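Local coordinates for chromosomal replication initiator protein dnaA (Aquifex aeolicus, PDB 1L8Q) that probably initiates and regulates chromosomal replication, binding the replication origin in its ATP form, and is an AAA+ protein that forms spiral filaments with an ATP analogue, at residues Y8-F13 / L21-V26; T126-E131 / V153-G158; L194-K199 / I279-K284. One frame throughout, in Å; residues are numbered along the deposited sequence.

How the contacts relate
The three contacts illustrate how chemistry follows place in the fold. Contact 1 is buried and aromatic: the N-terminal loop 8-13 lies between helix 20-31 and the adenine of ADP. Contact 2, about 22 Å away between centres, belongs to the same AAA+ domain but is a surface contact, a thin arginine-tyrosine approach between helices 114-129 and 150-157. Both have a segment that packs on strand 40-43, through Val25 and Val26 in contact 1 and Phe156 in contact 2. Contact 3 is also superficial, yet polar, with one arginine of the DNA-binding domain reaching a helix end of the AAA+ domain; it and contact 2 lie on opposite sides of the chain's centre.

Contact 1. Residues Y8-F13 / L21-V26; sequences YTLENF and LAYEVV. With ADP (adenosine-5'-diphosphate), chain C.
Phe13 and Tyr23 form a buried aromatic contact at the start of the AAA+ domain, where the N-terminal loop folds against the helix that follows it, 20-31. The two rings are near parallel, at 6°, but displaced laterally so that little of one covers the other, with centroids 5.6 Å from each other. The closest atoms are Phe13 CD2 and Tyr23 CD1, 3.4 Å apart. Further along the tyrosine, Leu10 CD1 rests 3.8 Å from Tyr23 CE1. A water ties the polar rim together, donating to Leu10 O and Phe13 O and also bonding to Tyr23 OH.

The first torsion of Phe13 sets CG anti to the backbone N (chi1 -170°) and carries the ring between two partners: Tyr23 on one side of its plane, ADP on the other. The adenine amino nitrogen N6 stands 3.5 Å above the Phe13 ring plane, over its centre, while His52 meets the ring edge-to-face. With an alanine at Phe13, the adenine amino group would probably lose its aromatic floor, and Tyr23 would face a gap on the nucleotide side. At the other end of the loop, the edge of Tyr8 approaches the ribose, CE1 being 4.0 Å from ADP O2'. This chemistry is consistent with a nucleotide held partly by aromatic surface, with helix 20-31 backing the loop that supplies it.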
loop_
_atom_site.group_PDB
_atom_site.type_symbol
_atom_site.label_atom_id
_atom_site.label_comp_id
_atom_site.label_asym_id
_atom_site.label_seq_id
_atom_site.Cartn_x
_atom_site.Cartn_y
_atom_site.Cartn_z
ATOM N N TYR A 8 5.127 -17.205 4.442
ATOM C CA TYR A 8 5.733 -16.077 5.147
ATOM C C TYR A 8 6.532 -16.584 6.327
ATOM O O TYR A 8 5.963 -17.199 7.225
ATOM C CB TYR A 8 4.651 -15.154 5.695
ATOM C CG TYR A 8 3.701 -14.551 4.686
ATOM C CD1 TYR A 8 4.129 -13.594 3.781
ATOM C CD2 TYR A 8 2.351 -14.887 4.694
ATOM C CE1 TYR A 8 3.244 -13.010 2.894
ATOM C CE2 TYR A 8 1.465 -14.311 3.819
ATOM C CZ TYR A 8 1.910 -13.372 2.924
ATOM O OH TYR A 8 1.024 -12.799 2.045
ATOM N N THR A 9 7.833 -16.319 6.362
ATOM C CA THR A 9 8.608 -16.716 7.529
ATOM C C THR A 9 9.603 -15.670 7.982
ATOM O O THR A 9 10.040 -14.824 7.200
ATOM C CB THR A 9 9.339 -18.054 7.298
ATOM O OG1 THR A 9 10.614 -17.815 6.675
ATOM C CG2 THR A 9 8.580 -18.942 6.294
ATOM N N LEU A 10 9.972 -15.742 9.256
ATOM C CA LEU A 10 10.967 -14.853 9.810
ATOM C C LEU A 10 12.258 -15.137 9.103
ATOM O O LEU A 10 13.150 -14.314 9.052
ATOM C CB LEU A 10 11.158 -15.120 11.298
ATOM C CG LEU A 10 10.207 -14.462 12.285
ATOM C CD1 LEU A 10 9.831 -13.077 11.821
ATOM C CD2 LEU A 10 8.989 -15.303 12.422
ATOM N N GLU A 11 12.366 -16.337 8.574
ATOM C CA GLU A 11 13.589 -16.742 7.917
ATOM C C GLU A 11 13.712 -16.156 6.500
ATOM O O GLU A 11 14.820 -15.886 6.033
ATOM C CB GLU A 11 13.726 -18.268 7.932
ATOM C CG GLU A 11 13.343 -18.901 9.276
ATOM C CD GLU A 11 12.094 -19.788 9.202
ATOM O OE1 GLU A 11 12.167 -20.900 8.596
ATOM O OE2 GLU A 11 11.044 -19.389 9.774
ATOM N N ASN A 12 12.582 -15.944 5.823
ATOM C CA ASN A 12 12.633 -15.284 4.522
ATOM C C ASN A 12 12.238 -13.822 4.566
ATOM O O ASN A 12 11.934 -13.225 3.540
ATOM C CB ASN A 12 11.880 -16.046 3.412
ATOM C CG ASN A 12 10.438 -16.370 3.773
ATOM O OD1 ASN A 12 9.945 -17.444 3.437
ATOM N ND2 ASN A 12 9.750 -15.435 4.446
ATOM N N PHE A 13 12.228 -13.250 5.763
ATOM C CA PHE A 13 12.043 -11.816 5.897
ATOM C C PHE A 13 13.425 -11.204 5.810
ATOM O O PHE A 13 14.286 -11.483 6.651
ATOM C CB PHE A 13 11.399 -11.466 7.240
ATOM C CG PHE A 13 10.954 -10.021 7.357
ATOM C CD1 PHE A 13 9.703 -9.623 6.897
ATOM C CD2 PHE A 13 11.772 -9.074 7.957
ATOM C CE1 PHE A 13 9.292 -8.300 7.020
ATOM C CE2 PHE A 13 11.362 -7.758 8.087
ATOM C CZ PHE A 13 10.123 -7.372 7.619
ATOM N N LEU A 21 13.658 -2.573 13.572
ATOM C CA LEU A 21 12.913 -2.430 14.832
ATOM C C LEU A 21 11.786 -3.452 14.891
ATOM O O LEU A 21 11.768 -4.326 15.748
ATOM C CB LEU A 21 12.302 -1.037 14.933
ATOM C CG LEU A 21 12.418 -0.227 16.215
ATOM C CD1 LEU A 21 11.259 0.725 16.301
ATOM C CD2 LEU A 21 12.476 -1.104 17.411
ATOM N N ALA A 22 10.837 -3.326 13.973
ATOM C CA ALA A 22 9.702 -4.215 13.937
ATOM C C ALA A 22 10.187 -5.651 14.028
ATOM O O ALA A 22 9.737 -6.422 14.873
ATOM C CB ALA A 22 8.922 -4.007 12.665
ATOM N N TYR A 23 11.124 -6.006 13.164
ATOM C CA TYR A 23 11.636 -7.360 13.142
ATOM C C TYR A 23 12.220 -7.774 14.493
ATOM O O TYR A 23 11.922 -8.867 15.003
ATOM C CB TYR A 23 12.690 -7.508 12.056
ATOM C CG TYR A 23 13.243 -8.894 11.920
ATOM C CD1 TYR A 23 12.553 -9.861 11.220
ATOM C CD2 TYR A 23 14.464 -9.239 12.490
ATOM C CE1 TYR A 23 13.051 -11.139 11.085
ATOM C CE2 TYR A 23 14.977 -10.498 12.360
ATOM C CZ TYR A 23 14.265 -11.450 11.655
ATOM O OH TYR A 23 14.768 -12.714 11.508
ATOM N N GLU A 24 13.058 -6.918 15.067
ATOM C CA GLU A 24 13.694 -7.261 16.322
ATOM C C GLU A 24 12.673 -7.385 17.428
ATOM O O GLU A 24 12.702 -8.368 18.203
ATOM C CB GLU A 24 14.787 -6.263 16.687
ATOM C CG GLU A 24 16.135 -6.588 16.068
ATOM C CD GLU A 24 17.173 -5.506 16.312
ATOM O OE1 GLU A 24 16.929 -4.610 17.137
ATOM O OE2 GLU A 24 18.239 -5.551 15.679
ATOM N N VAL A 25 11.760 -6.416 17.498
ATOM C CA VAL A 25 10.712 -6.436 18.518
ATOM C C VAL A 25 9.864 -7.707 18.427
ATOM O O VAL A 25 9.626 -8.373 19.424
ATOM C CB VAL A 25 9.822 -5.173 18.470
ATOM C CG1 VAL A 25 8.578 -5.354 19.338
ATOM C CG2 VAL A 25 10.618 -3.958 18.922
ATOM N N VAL A 26 9.447 -8.060 17.221
ATOM C CA VAL A 26 8.648 -9.250 17.043
ATOM C C VAL A 26 9.435 -10.485 17.518
ATOM O O VAL A 26 8.895 -11.360 18.202
ATOM C CB VAL A 26 8.179 -9.400 15.576
ATOM C CG1 VAL A 26 7.722 -10.844 15.286
ATOM C CG2 VAL A 26 7.068 -8.411 15.272
HETATM P PB ADP C . 1.914 -5.172 3.644
HETATM O O1B ADP C . 1.180 -6.230 4.483
HETATM O O2B ADP C . 2.660 -4.151 4.451
HETATM O O3B ADP C . 1.082 -4.605 2.537
HETATM P PA ADP C . 3.071 -7.541 2.893
HETATM O O1A ADP C . 3.466 -8.118 4.240
HETATM O O2A ADP C . 1.694 -7.990 2.435
HETATM O O3A ADP C . 3.085 -5.949 2.922
HETATM O "O5'" ADP C . 4.191 -7.883 1.814
HETATM C "C5'" ADP C . 4.016 -7.529 0.454
HETATM C "C4'" ADP C . 4.892 -8.473 -0.331
HETATM O "O4'" ADP C . 6.274 -8.077 -0.221
HETATM C "C3'" ADP C . 4.803 -9.857 0.271
HETATM O "O3'" ADP C . 4.965 -10.753 -0.819
HETATM C "C2'" ADP C . 6.008 -9.912 1.184
HETATM O "O2'" ADP C . 6.507 -11.206 1.479
HETATM C "C1'" ADP C . 7.030 -9.094 0.443
HETATM N N9 ADP C . 7.919 -8.502 1.451
HETATM C C8 ADP C . 7.648 -7.432 2.234
HETATM N N7 ADP C . 8.709 -7.169 3.056
HETATM C C5 ADP C . 9.649 -8.088 2.811
HETATM C C6 ADP C . 10.995 -8.388 3.322
HETATM N N6 ADP C . 11.559 -7.642 4.284
HETATM N N1 ADP C . 11.648 -9.432 2.799
HETATM C C2 ADP C . 11.110 -10.196 1.826
HETATM N N3 ADP C . 9.886 -9.968 1.315
HETATM C C4 ADP C . 9.130 -8.960 1.759
HETATM O O HOH W 1 15.479 -12.951 8.317
#

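Contact 2. Residues T126-E131 / V153-G158; sequences TLYLLE and VSRFEG
Tyr128 and Arg155 face each other across the outer surface of the AAA+ domain, and they alone make the contact between 126-131 and 153-158. The approach is light. Arg155 NH1 comes to 4.1 Å from Tyr128 CD2, the planes of ring and guanidinium are steeply inclined at 74°, and the two segments bury little surface between them. Arg155 CZ is 5.8 Å from the centroid of the Tyr128 ring, so any cation-pi attraction is weak at most. With chi1 at -174°, Tyr128 CG lies opposite the backbone N, and the ring extends to meet Arg155. Arg155 is bent at its second torsion (chi2 -95°), and this kink brings the end of a side chain that leaves its helix obliquely nearer the tyrosine.

The firmer packing lies to one side. Arg155 also rests on Phe121 and Phe124 of helix 114-129, and its NH2 makes a weak hydrogen bond to Asn125 OD1. Beneath it the buried Phe156 packs on Phe120 and meets the ring of Phe41 from the central sheet. On the solvent side Leu129 and Leu130 are exposed and take no part, and the helix closes in a Schellman motif at Glu131, whose N bonds to Tyr128 O at 2.8 Å.

Both helices follow strands of a parallel sheet, as in the P-loop core of AAA+ proteins; the Ser-Arg-Phe sequence of 154-156 is consistent with the box VII motif of that family.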
loop_
_atom_site.group_PDB
_atom_site.type_symbol
_atom_site.label_atom_id
_atom_site.label_comp_id
_atom_site.label_asym_id
_atom_site.label_seq_id
_atom_site.Cartn_x
_atom_site.Cartn_y
_atom_site.Cartn_z
ATOM N N THR A 126 -9.043 -9.713 27.792
ATOM C CA THR A 126 -8.907 -11.081 28.262
ATOM C C THR A 126 -7.512 -11.598 27.966
ATOM O O THR A 126 -6.791 -12.030 28.867
ATOM C CB THR A 126 -9.956 -12.009 27.600
ATOM O OG1 THR A 126 -11.261 -11.687 28.081
ATOM C CG2 THR A 126 -9.757 -13.433 28.057
ATOM N N LEU A 127 -7.131 -11.566 26.698
ATOM C CA LEU A 127 -5.817 -12.037 26.332
ATOM C C LEU A 127 -4.775 -11.287 27.151
ATOM O O LEU A 127 -3.799 -11.873 27.633
ATOM C CB LEU A 127 -5.575 -11.839 24.853
ATOM C CG LEU A 127 -6.470 -12.685 23.950
ATOM C CD1 LEU A 127 -6.139 -12.449 22.501
ATOM C CD2 LEU A 127 -6.340 -14.164 24.287
ATOM N N TYR A 128 -5.005 -9.994 27.341
ATOM C CA TYR A 128 -4.055 -9.158 28.053
ATOM C C TYR A 128 -3.906 -9.573 29.534
ATOM O O TYR A 128 -2.785 -9.745 30.032
ATOM C CB TYR A 128 -4.443 -7.683 27.913
ATOM C CG TYR A 128 -3.450 -6.738 28.499
ATOM C CD1 TYR A 128 -2.370 -6.289 27.756
ATOM C CD2 TYR A 128 -3.588 -6.277 29.794
ATOM C CE1 TYR A 128 -1.455 -5.424 28.284
ATOM C CE2 TYR A 128 -2.678 -5.421 30.328
ATOM C CZ TYR A 128 -1.607 -4.995 29.564
ATOM O OH TYR A 128 -0.687 -4.122 30.100
ATOM N N LEU A 129 -5.028 -9.748 30.224
ATOM C CA LEU A 129 -4.990 -10.117 31.634
ATOM C C LEU A 129 -4.341 -11.474 31.802
ATOM O O LEU A 129 -3.884 -11.814 32.874
ATOM C CB LEU A 129 -6.404 -10.138 32.233
ATOM C CG LEU A 129 -7.083 -8.779 32.469
ATOM C CD1 LEU A 129 -8.529 -8.962 32.942
ATOM C CD2 LEU A 129 -6.289 -7.952 33.453
ATOM N N LEU A 130 -4.314 -12.252 30.730
ATOM C CA LEU A 130 -3.733 -13.586 30.766
ATOM C C LEU A 130 -2.314 -13.557 30.226
ATOM O O LEU A 130 -1.661 -14.593 30.099
ATOM C CB LEU A 130 -4.580 -14.545 29.929
ATOM C CG LEU A 130 -6.003 -14.827 30.438
ATOM C CD1 LEU A 130 -6.873 -15.414 29.336
ATOM C CD2 LEU A 130 -5.974 -15.740 31.641
ATOM N N GLU A 131 -1.834 -12.359 29.912
ATOM C CA GLU A 131 -0.519 -12.202 29.323
ATOM C C GLU A 131 -0.388 -12.999 28.031
ATOM O O GLU A 131 0.623 -13.646 27.798
ATOM C CB GLU A 131 0.577 -12.596 30.311
ATOM C CG GLU A 131 0.724 -11.622 31.478
ATOM C CD GLU A 131 1.853 -11.997 32.428
ATOM O OE1 GLU A 131 1.803 -13.107 33.016
ATOM O OE2 GLU A 131 2.788 -11.184 32.592
ATOM N N VAL A 153 -7.413 2.941 21.459
ATOM C CA VAL A 153 -6.193 3.646 21.122
ATOM C C VAL A 153 -5.241 3.779 22.317
ATOM O O VAL A 153 -4.030 3.602 22.153
ATOM C CB VAL A 153 -6.462 5.025 20.448
ATOM C CG1 VAL A 153 -5.195 5.870 20.380
ATOM C CG2 VAL A 153 -7.030 4.815 19.061
ATOM N N SER A 154 -5.762 4.062 23.511
ATOM C CA SER A 154 -4.865 4.167 24.667
ATOM C C SER A 154 -4.223 2.823 24.873
ATOM O O SER A 154 -2.998 2.710 24.971
ATOM C CB SER A 154 -5.587 4.580 25.942
ATOM O OG SER A 154 -6.955 4.768 25.694
ATOM N N ARG A 155 -5.048 1.786 24.899
ATOM C CA ARG A 155 -4.530 0.451 25.082
ATOM C C ARG A 155 -3.376 0.167 24.111
ATOM O O ARG A 155 -2.314 -0.279 24.522
ATOM C CB ARG A 155 -5.645 -0.588 24.972
ATOM C CG ARG A 155 -6.594 -0.557 26.150
ATOM C CD ARG A 155 -6.254 -1.560 27.231
ATOM N NE ARG A 155 -7.205 -1.546 28.339
ATOM C CZ ARG A 155 -7.362 -2.566 29.173
ATOM N NH1 ARG A 155 -6.625 -3.667 29.004
ATOM N NH2 ARG A 155 -8.243 -2.495 30.176
ATOM N N PHE A 156 -3.570 0.446 22.832
ATOM C CA PHE A 156 -2.506 0.198 21.888
ATOM C C PHE A 156 -1.285 0.995 22.354
ATOM O O PHE A 156 -0.142 0.542 22.275
ATOM C CB PHE A 156 -2.894 0.672 20.479
ATOM C CG PHE A 156 -4.122 -0.000 19.901
ATOM C CD1 PHE A 156 -4.623 -1.171 20.441
ATOM C CD2 PHE A 156 -4.769 0.553 18.807
ATOM C CE1 PHE A 156 -5.741 -1.784 19.893
ATOM C CE2 PHE A 156 -5.883 -0.058 18.256
ATOM C CZ PHE A 156 -6.372 -1.228 18.800
ATOM N N GLU A 157 -1.522 2.192 22.851
ATOM C CA GLU A 157 -0.410 3.038 23.161
ATOM C C GLU A 157 0.312 2.639 24.424
ATOM O O GLU A 157 1.399 3.156 24.727
ATOM C CB GLU A 157 -0.817 4.494 23.132
ATOM C CG GLU A 157 -0.682 5.068 21.743
ATOM C CD GLU A 157 -1.417 6.363 21.562
ATOM O OE1 GLU A 157 -1.800 6.976 22.584
ATOM O OE2 GLU A 157 -1.613 6.771 20.389
ATOM N N GLY A 158 -0.263 1.682 25.138
ATOM C CA GLY A 158 0.371 1.161 26.318
ATOM C C GLY A 158 1.429 0.148 25.936
ATOM O O GLY A 158 2.267 -0.243 26.742
#

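Contact 3. Residues L194-K199 / I279-K284; sequences LLENTK and IARAFK
Arg281 reaches out from helix 276-282 to the end of helix 188-197, where Glu196 and Asn197 receive its guanidinium in different ways. The arginine chain is extended from CG to NE, which carries the guanidinium to the helix end. Its NH2 donates to the backbone carbonyl, Arg281 NH2 to Glu196 O being 3.0 Å with an N-H...O angle of 141°. This acceptor sits near the guanidinium plane, at the edge of the group, whereas the donor is tilted out of the carbonyl plane.

Asn197 comes from another direction. Its OD1 lies over one face of the guanidinium, displaced toward the rim, and is 3.8 Å from Arg281 NH1; the amide and guanidinium planes are inclined by only 28°. Asn197 ND2 is turned back to Tyr193 O in its own helix, which probably steadies the amide. The Glu196 carboxylate stands almost upright to the guanidinium, at 79°, and its OE1 is 4.0 Å from Arg281 NH2, a long salt bridge. Carbonyl groups at the C-terminal end of a helix carry partial negative charge, so the arginine is likely to be drawn there even without a close carboxylate.

Behind the contact, Leu194 packs on helices 168-181 and 201-214. Across from it, Ile279 and Phe283 seat helix 276-282 on helix 258-272, and Phe283 also touches the long helix 216-241, so Arg281 spans from the DNA-binding domain to the helical part of the AAA+ region.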
loop_
_atom_site.group_PDB
_atom_site.type_symbol
_atom_site.label_atom_id
_atom_site.label_comp_id
_atom_site.label_asym_id
_atom_site.label_seq_id
_atom_site.Cartn_x
_atom_site.Cartn_y
_atom_site.Cartn_z
ATOM N N LEU A 194 14.461 -1.928 -12.138
ATOM C CA LEU A 194 13.486 -2.251 -11.138
ATOM C C LEU A 194 13.613 -1.327 -9.918
ATOM O O LEU A 194 12.596 -0.932 -9.330
ATOM C CB LEU A 194 13.599 -3.725 -10.757
ATOM C CG LEU A 194 13.269 -4.680 -11.908
ATOM C CD1 LEU A 194 13.666 -6.100 -11.581
ATOM C CD2 LEU A 194 11.784 -4.595 -12.309
ATOM N N LEU A 195 14.847 -0.957 -9.556
ATOM C CA LEU A 195 15.045 -0.075 -8.414
ATOM C C LEU A 195 14.354 1.243 -8.658
ATOM O O LEU A 195 13.592 1.721 -7.812
ATOM C CB LEU A 195 16.520 0.169 -8.135
ATOM C CG LEU A 195 17.240 -0.799 -7.187
ATOM C CD1 LEU A 195 18.632 -0.245 -6.854
ATOM C CD2 LEU A 195 16.438 -1.049 -5.907
ATOM N N GLU A 196 14.594 1.814 -9.832
ATOM C CA GLU A 196 14.006 3.092 -10.178
ATOM C C GLU A 196 12.492 3.082 -10.352
ATOM O O GLU A 196 11.855 4.099 -10.138
ATOM C CB GLU A 196 14.659 3.683 -11.427
ATOM C CG GLU A 196 15.809 4.654 -11.144
ATOM C CD GLU A 196 15.378 5.933 -10.395
ATOM O OE1 GLU A 196 14.221 6.011 -9.916
ATOM O OE2 GLU A 196 16.213 6.869 -10.283
ATOM N N ASN A 197 11.907 1.946 -10.717
ATOM C CA ASN A 197 10.477 1.943 -11.029
ATOM C C ASN A 197 9.541 1.119 -10.155
ATOM O O ASN A 197 8.450 0.773 -10.595
ATOM C CB ASN A 197 10.260 1.588 -12.488
ATOM C CG ASN A 197 10.925 2.581 -13.426
ATOM O OD1 ASN A 197 10.280 3.486 -13.945
ATOM N ND2 ASN A 197 12.223 2.416 -13.641
ATOM N N THR A 198 9.939 0.828 -8.920
ATOM C CA THR A 198 9.083 0.070 -8.032
ATOM C C THR A 198 9.336 0.382 -6.566
ATOM O O THR A 198 10.424 0.828 -6.191
ATOM C CB THR A 198 9.233 -1.449 -8.286
ATOM O OG1 THR A 198 10.509 -1.900 -7.823
ATOM C CG2 THR A 198 9.266 -1.753 -9.761
ATOM N N LYS A 199 8.322 0.128 -5.736
ATOM C CA LYS A 199 8.404 0.366 -4.303
ATOM C C LYS A 199 7.891 -0.867 -3.556
ATOM O O LYS A 199 8.251 -1.110 -2.411
ATOM C CB LYS A 199 7.560 1.578 -3.942
ATOM C CG LYS A 199 6.107 1.473 -4.392
ATOM C CD LYS A 199 5.179 2.381 -3.564
ATOM C CE LYS A 199 3.763 2.418 -4.154
ATOM N NZ LYS A 199 2.726 2.788 -3.142
ATOM N N ILE A 279 2.910 10.380 -15.072
ATOM C CA ILE A 279 2.500 11.724 -15.424
ATOM C C ILE A 279 3.446 12.721 -14.769
ATOM O O ILE A 279 3.919 13.650 -15.414
ATOM C CB ILE A 279 1.055 11.983 -14.981
ATOM C CG1 ILE A 279 0.116 10.974 -15.632
ATOM C CG2 ILE A 279 0.635 13.395 -15.341
ATOM C CD1 ILE A 279 -1.270 10.997 -15.067
ATOM N N ALA A 280 3.739 12.515 -13.490
ATOM C CA ALA A 280 4.646 13.408 -12.780
ATOM C C ALA A 280 5.978 13.481 -13.508
ATOM O O ALA A 280 6.520 14.555 -13.717
ATOM C CB ALA A 280 4.840 12.955 -11.337
ATOM N N ARG A 281 6.492 12.326 -13.912
ATOM C CA ARG A 281 7.770 12.268 -14.616
ATOM C C ARG A 281 7.684 12.982 -15.953
ATOM O O ARG A 281 8.612 13.671 -16.368
ATOM C CB ARG A 281 8.213 10.816 -14.837
ATOM C CG ARG A 281 8.646 10.077 -13.578
ATOM C CD ARG A 281 9.162 8.672 -13.844
ATOM N NE ARG A 281 9.351 7.913 -12.613
ATOM C CZ ARG A 281 10.407 7.155 -12.368
ATOM N NH1 ARG A 281 11.372 7.057 -13.271
ATOM N NH2 ARG A 281 10.506 6.496 -11.217
ATOM N N ALA A 282 6.566 12.800 -16.634
ATOM C CA ALA A 282 6.378 13.417 -17.928
ATOM C C ALA A 282 6.524 14.916 -17.774
ATOM O O ALA A 282 7.327 15.554 -18.455
ATOM C CB ALA A 282 5.018 13.075 -18.469
ATOM N N PHE A 283 5.732 15.478 -16.876
ATOM C CA PHE A 283 5.818 16.887 -16.586
ATOM C C PHE A 283 6.932 17.048 -15.580
ATOM O O PHE A 283 6.756 16.781 -14.395
ATOM C CB PHE A 283 4.492 17.395 -16.031
ATOM C CG PHE A 283 3.334 17.169 -16.953
ATOM C CD1 PHE A 283 3.157 17.962 -18.070
ATOM C CD2 PHE A 283 2.436 16.148 -16.719
ATOM C CE1 PHE A 283 2.099 17.749 -18.924
ATOM C CE2 PHE A 283 1.379 15.933 -17.573
ATOM C CZ PHE A 283 1.208 16.738 -18.672
ATOM N N LYS A 284 8.094 17.459 -16.063
ATOM C CA LYS A 284 9.275 17.525 -15.225
ATOM C C LYS A 284 9.003 18.100 -13.859
ATOM O O LYS A 284 8.763 19.291 -13.698
ATOM C CB LYS A 284 10.412 18.222 -15.954
ATOM C CG LYS A 284 10.788 17.437 -17.186
ATOM C CD LYS A 284 11.810 18.108 -18.049
ATOM C CE LYS A 284 11.815 17.457 -19.426
ATOM N NZ LYS A 284 12.679 18.184 -20.389
#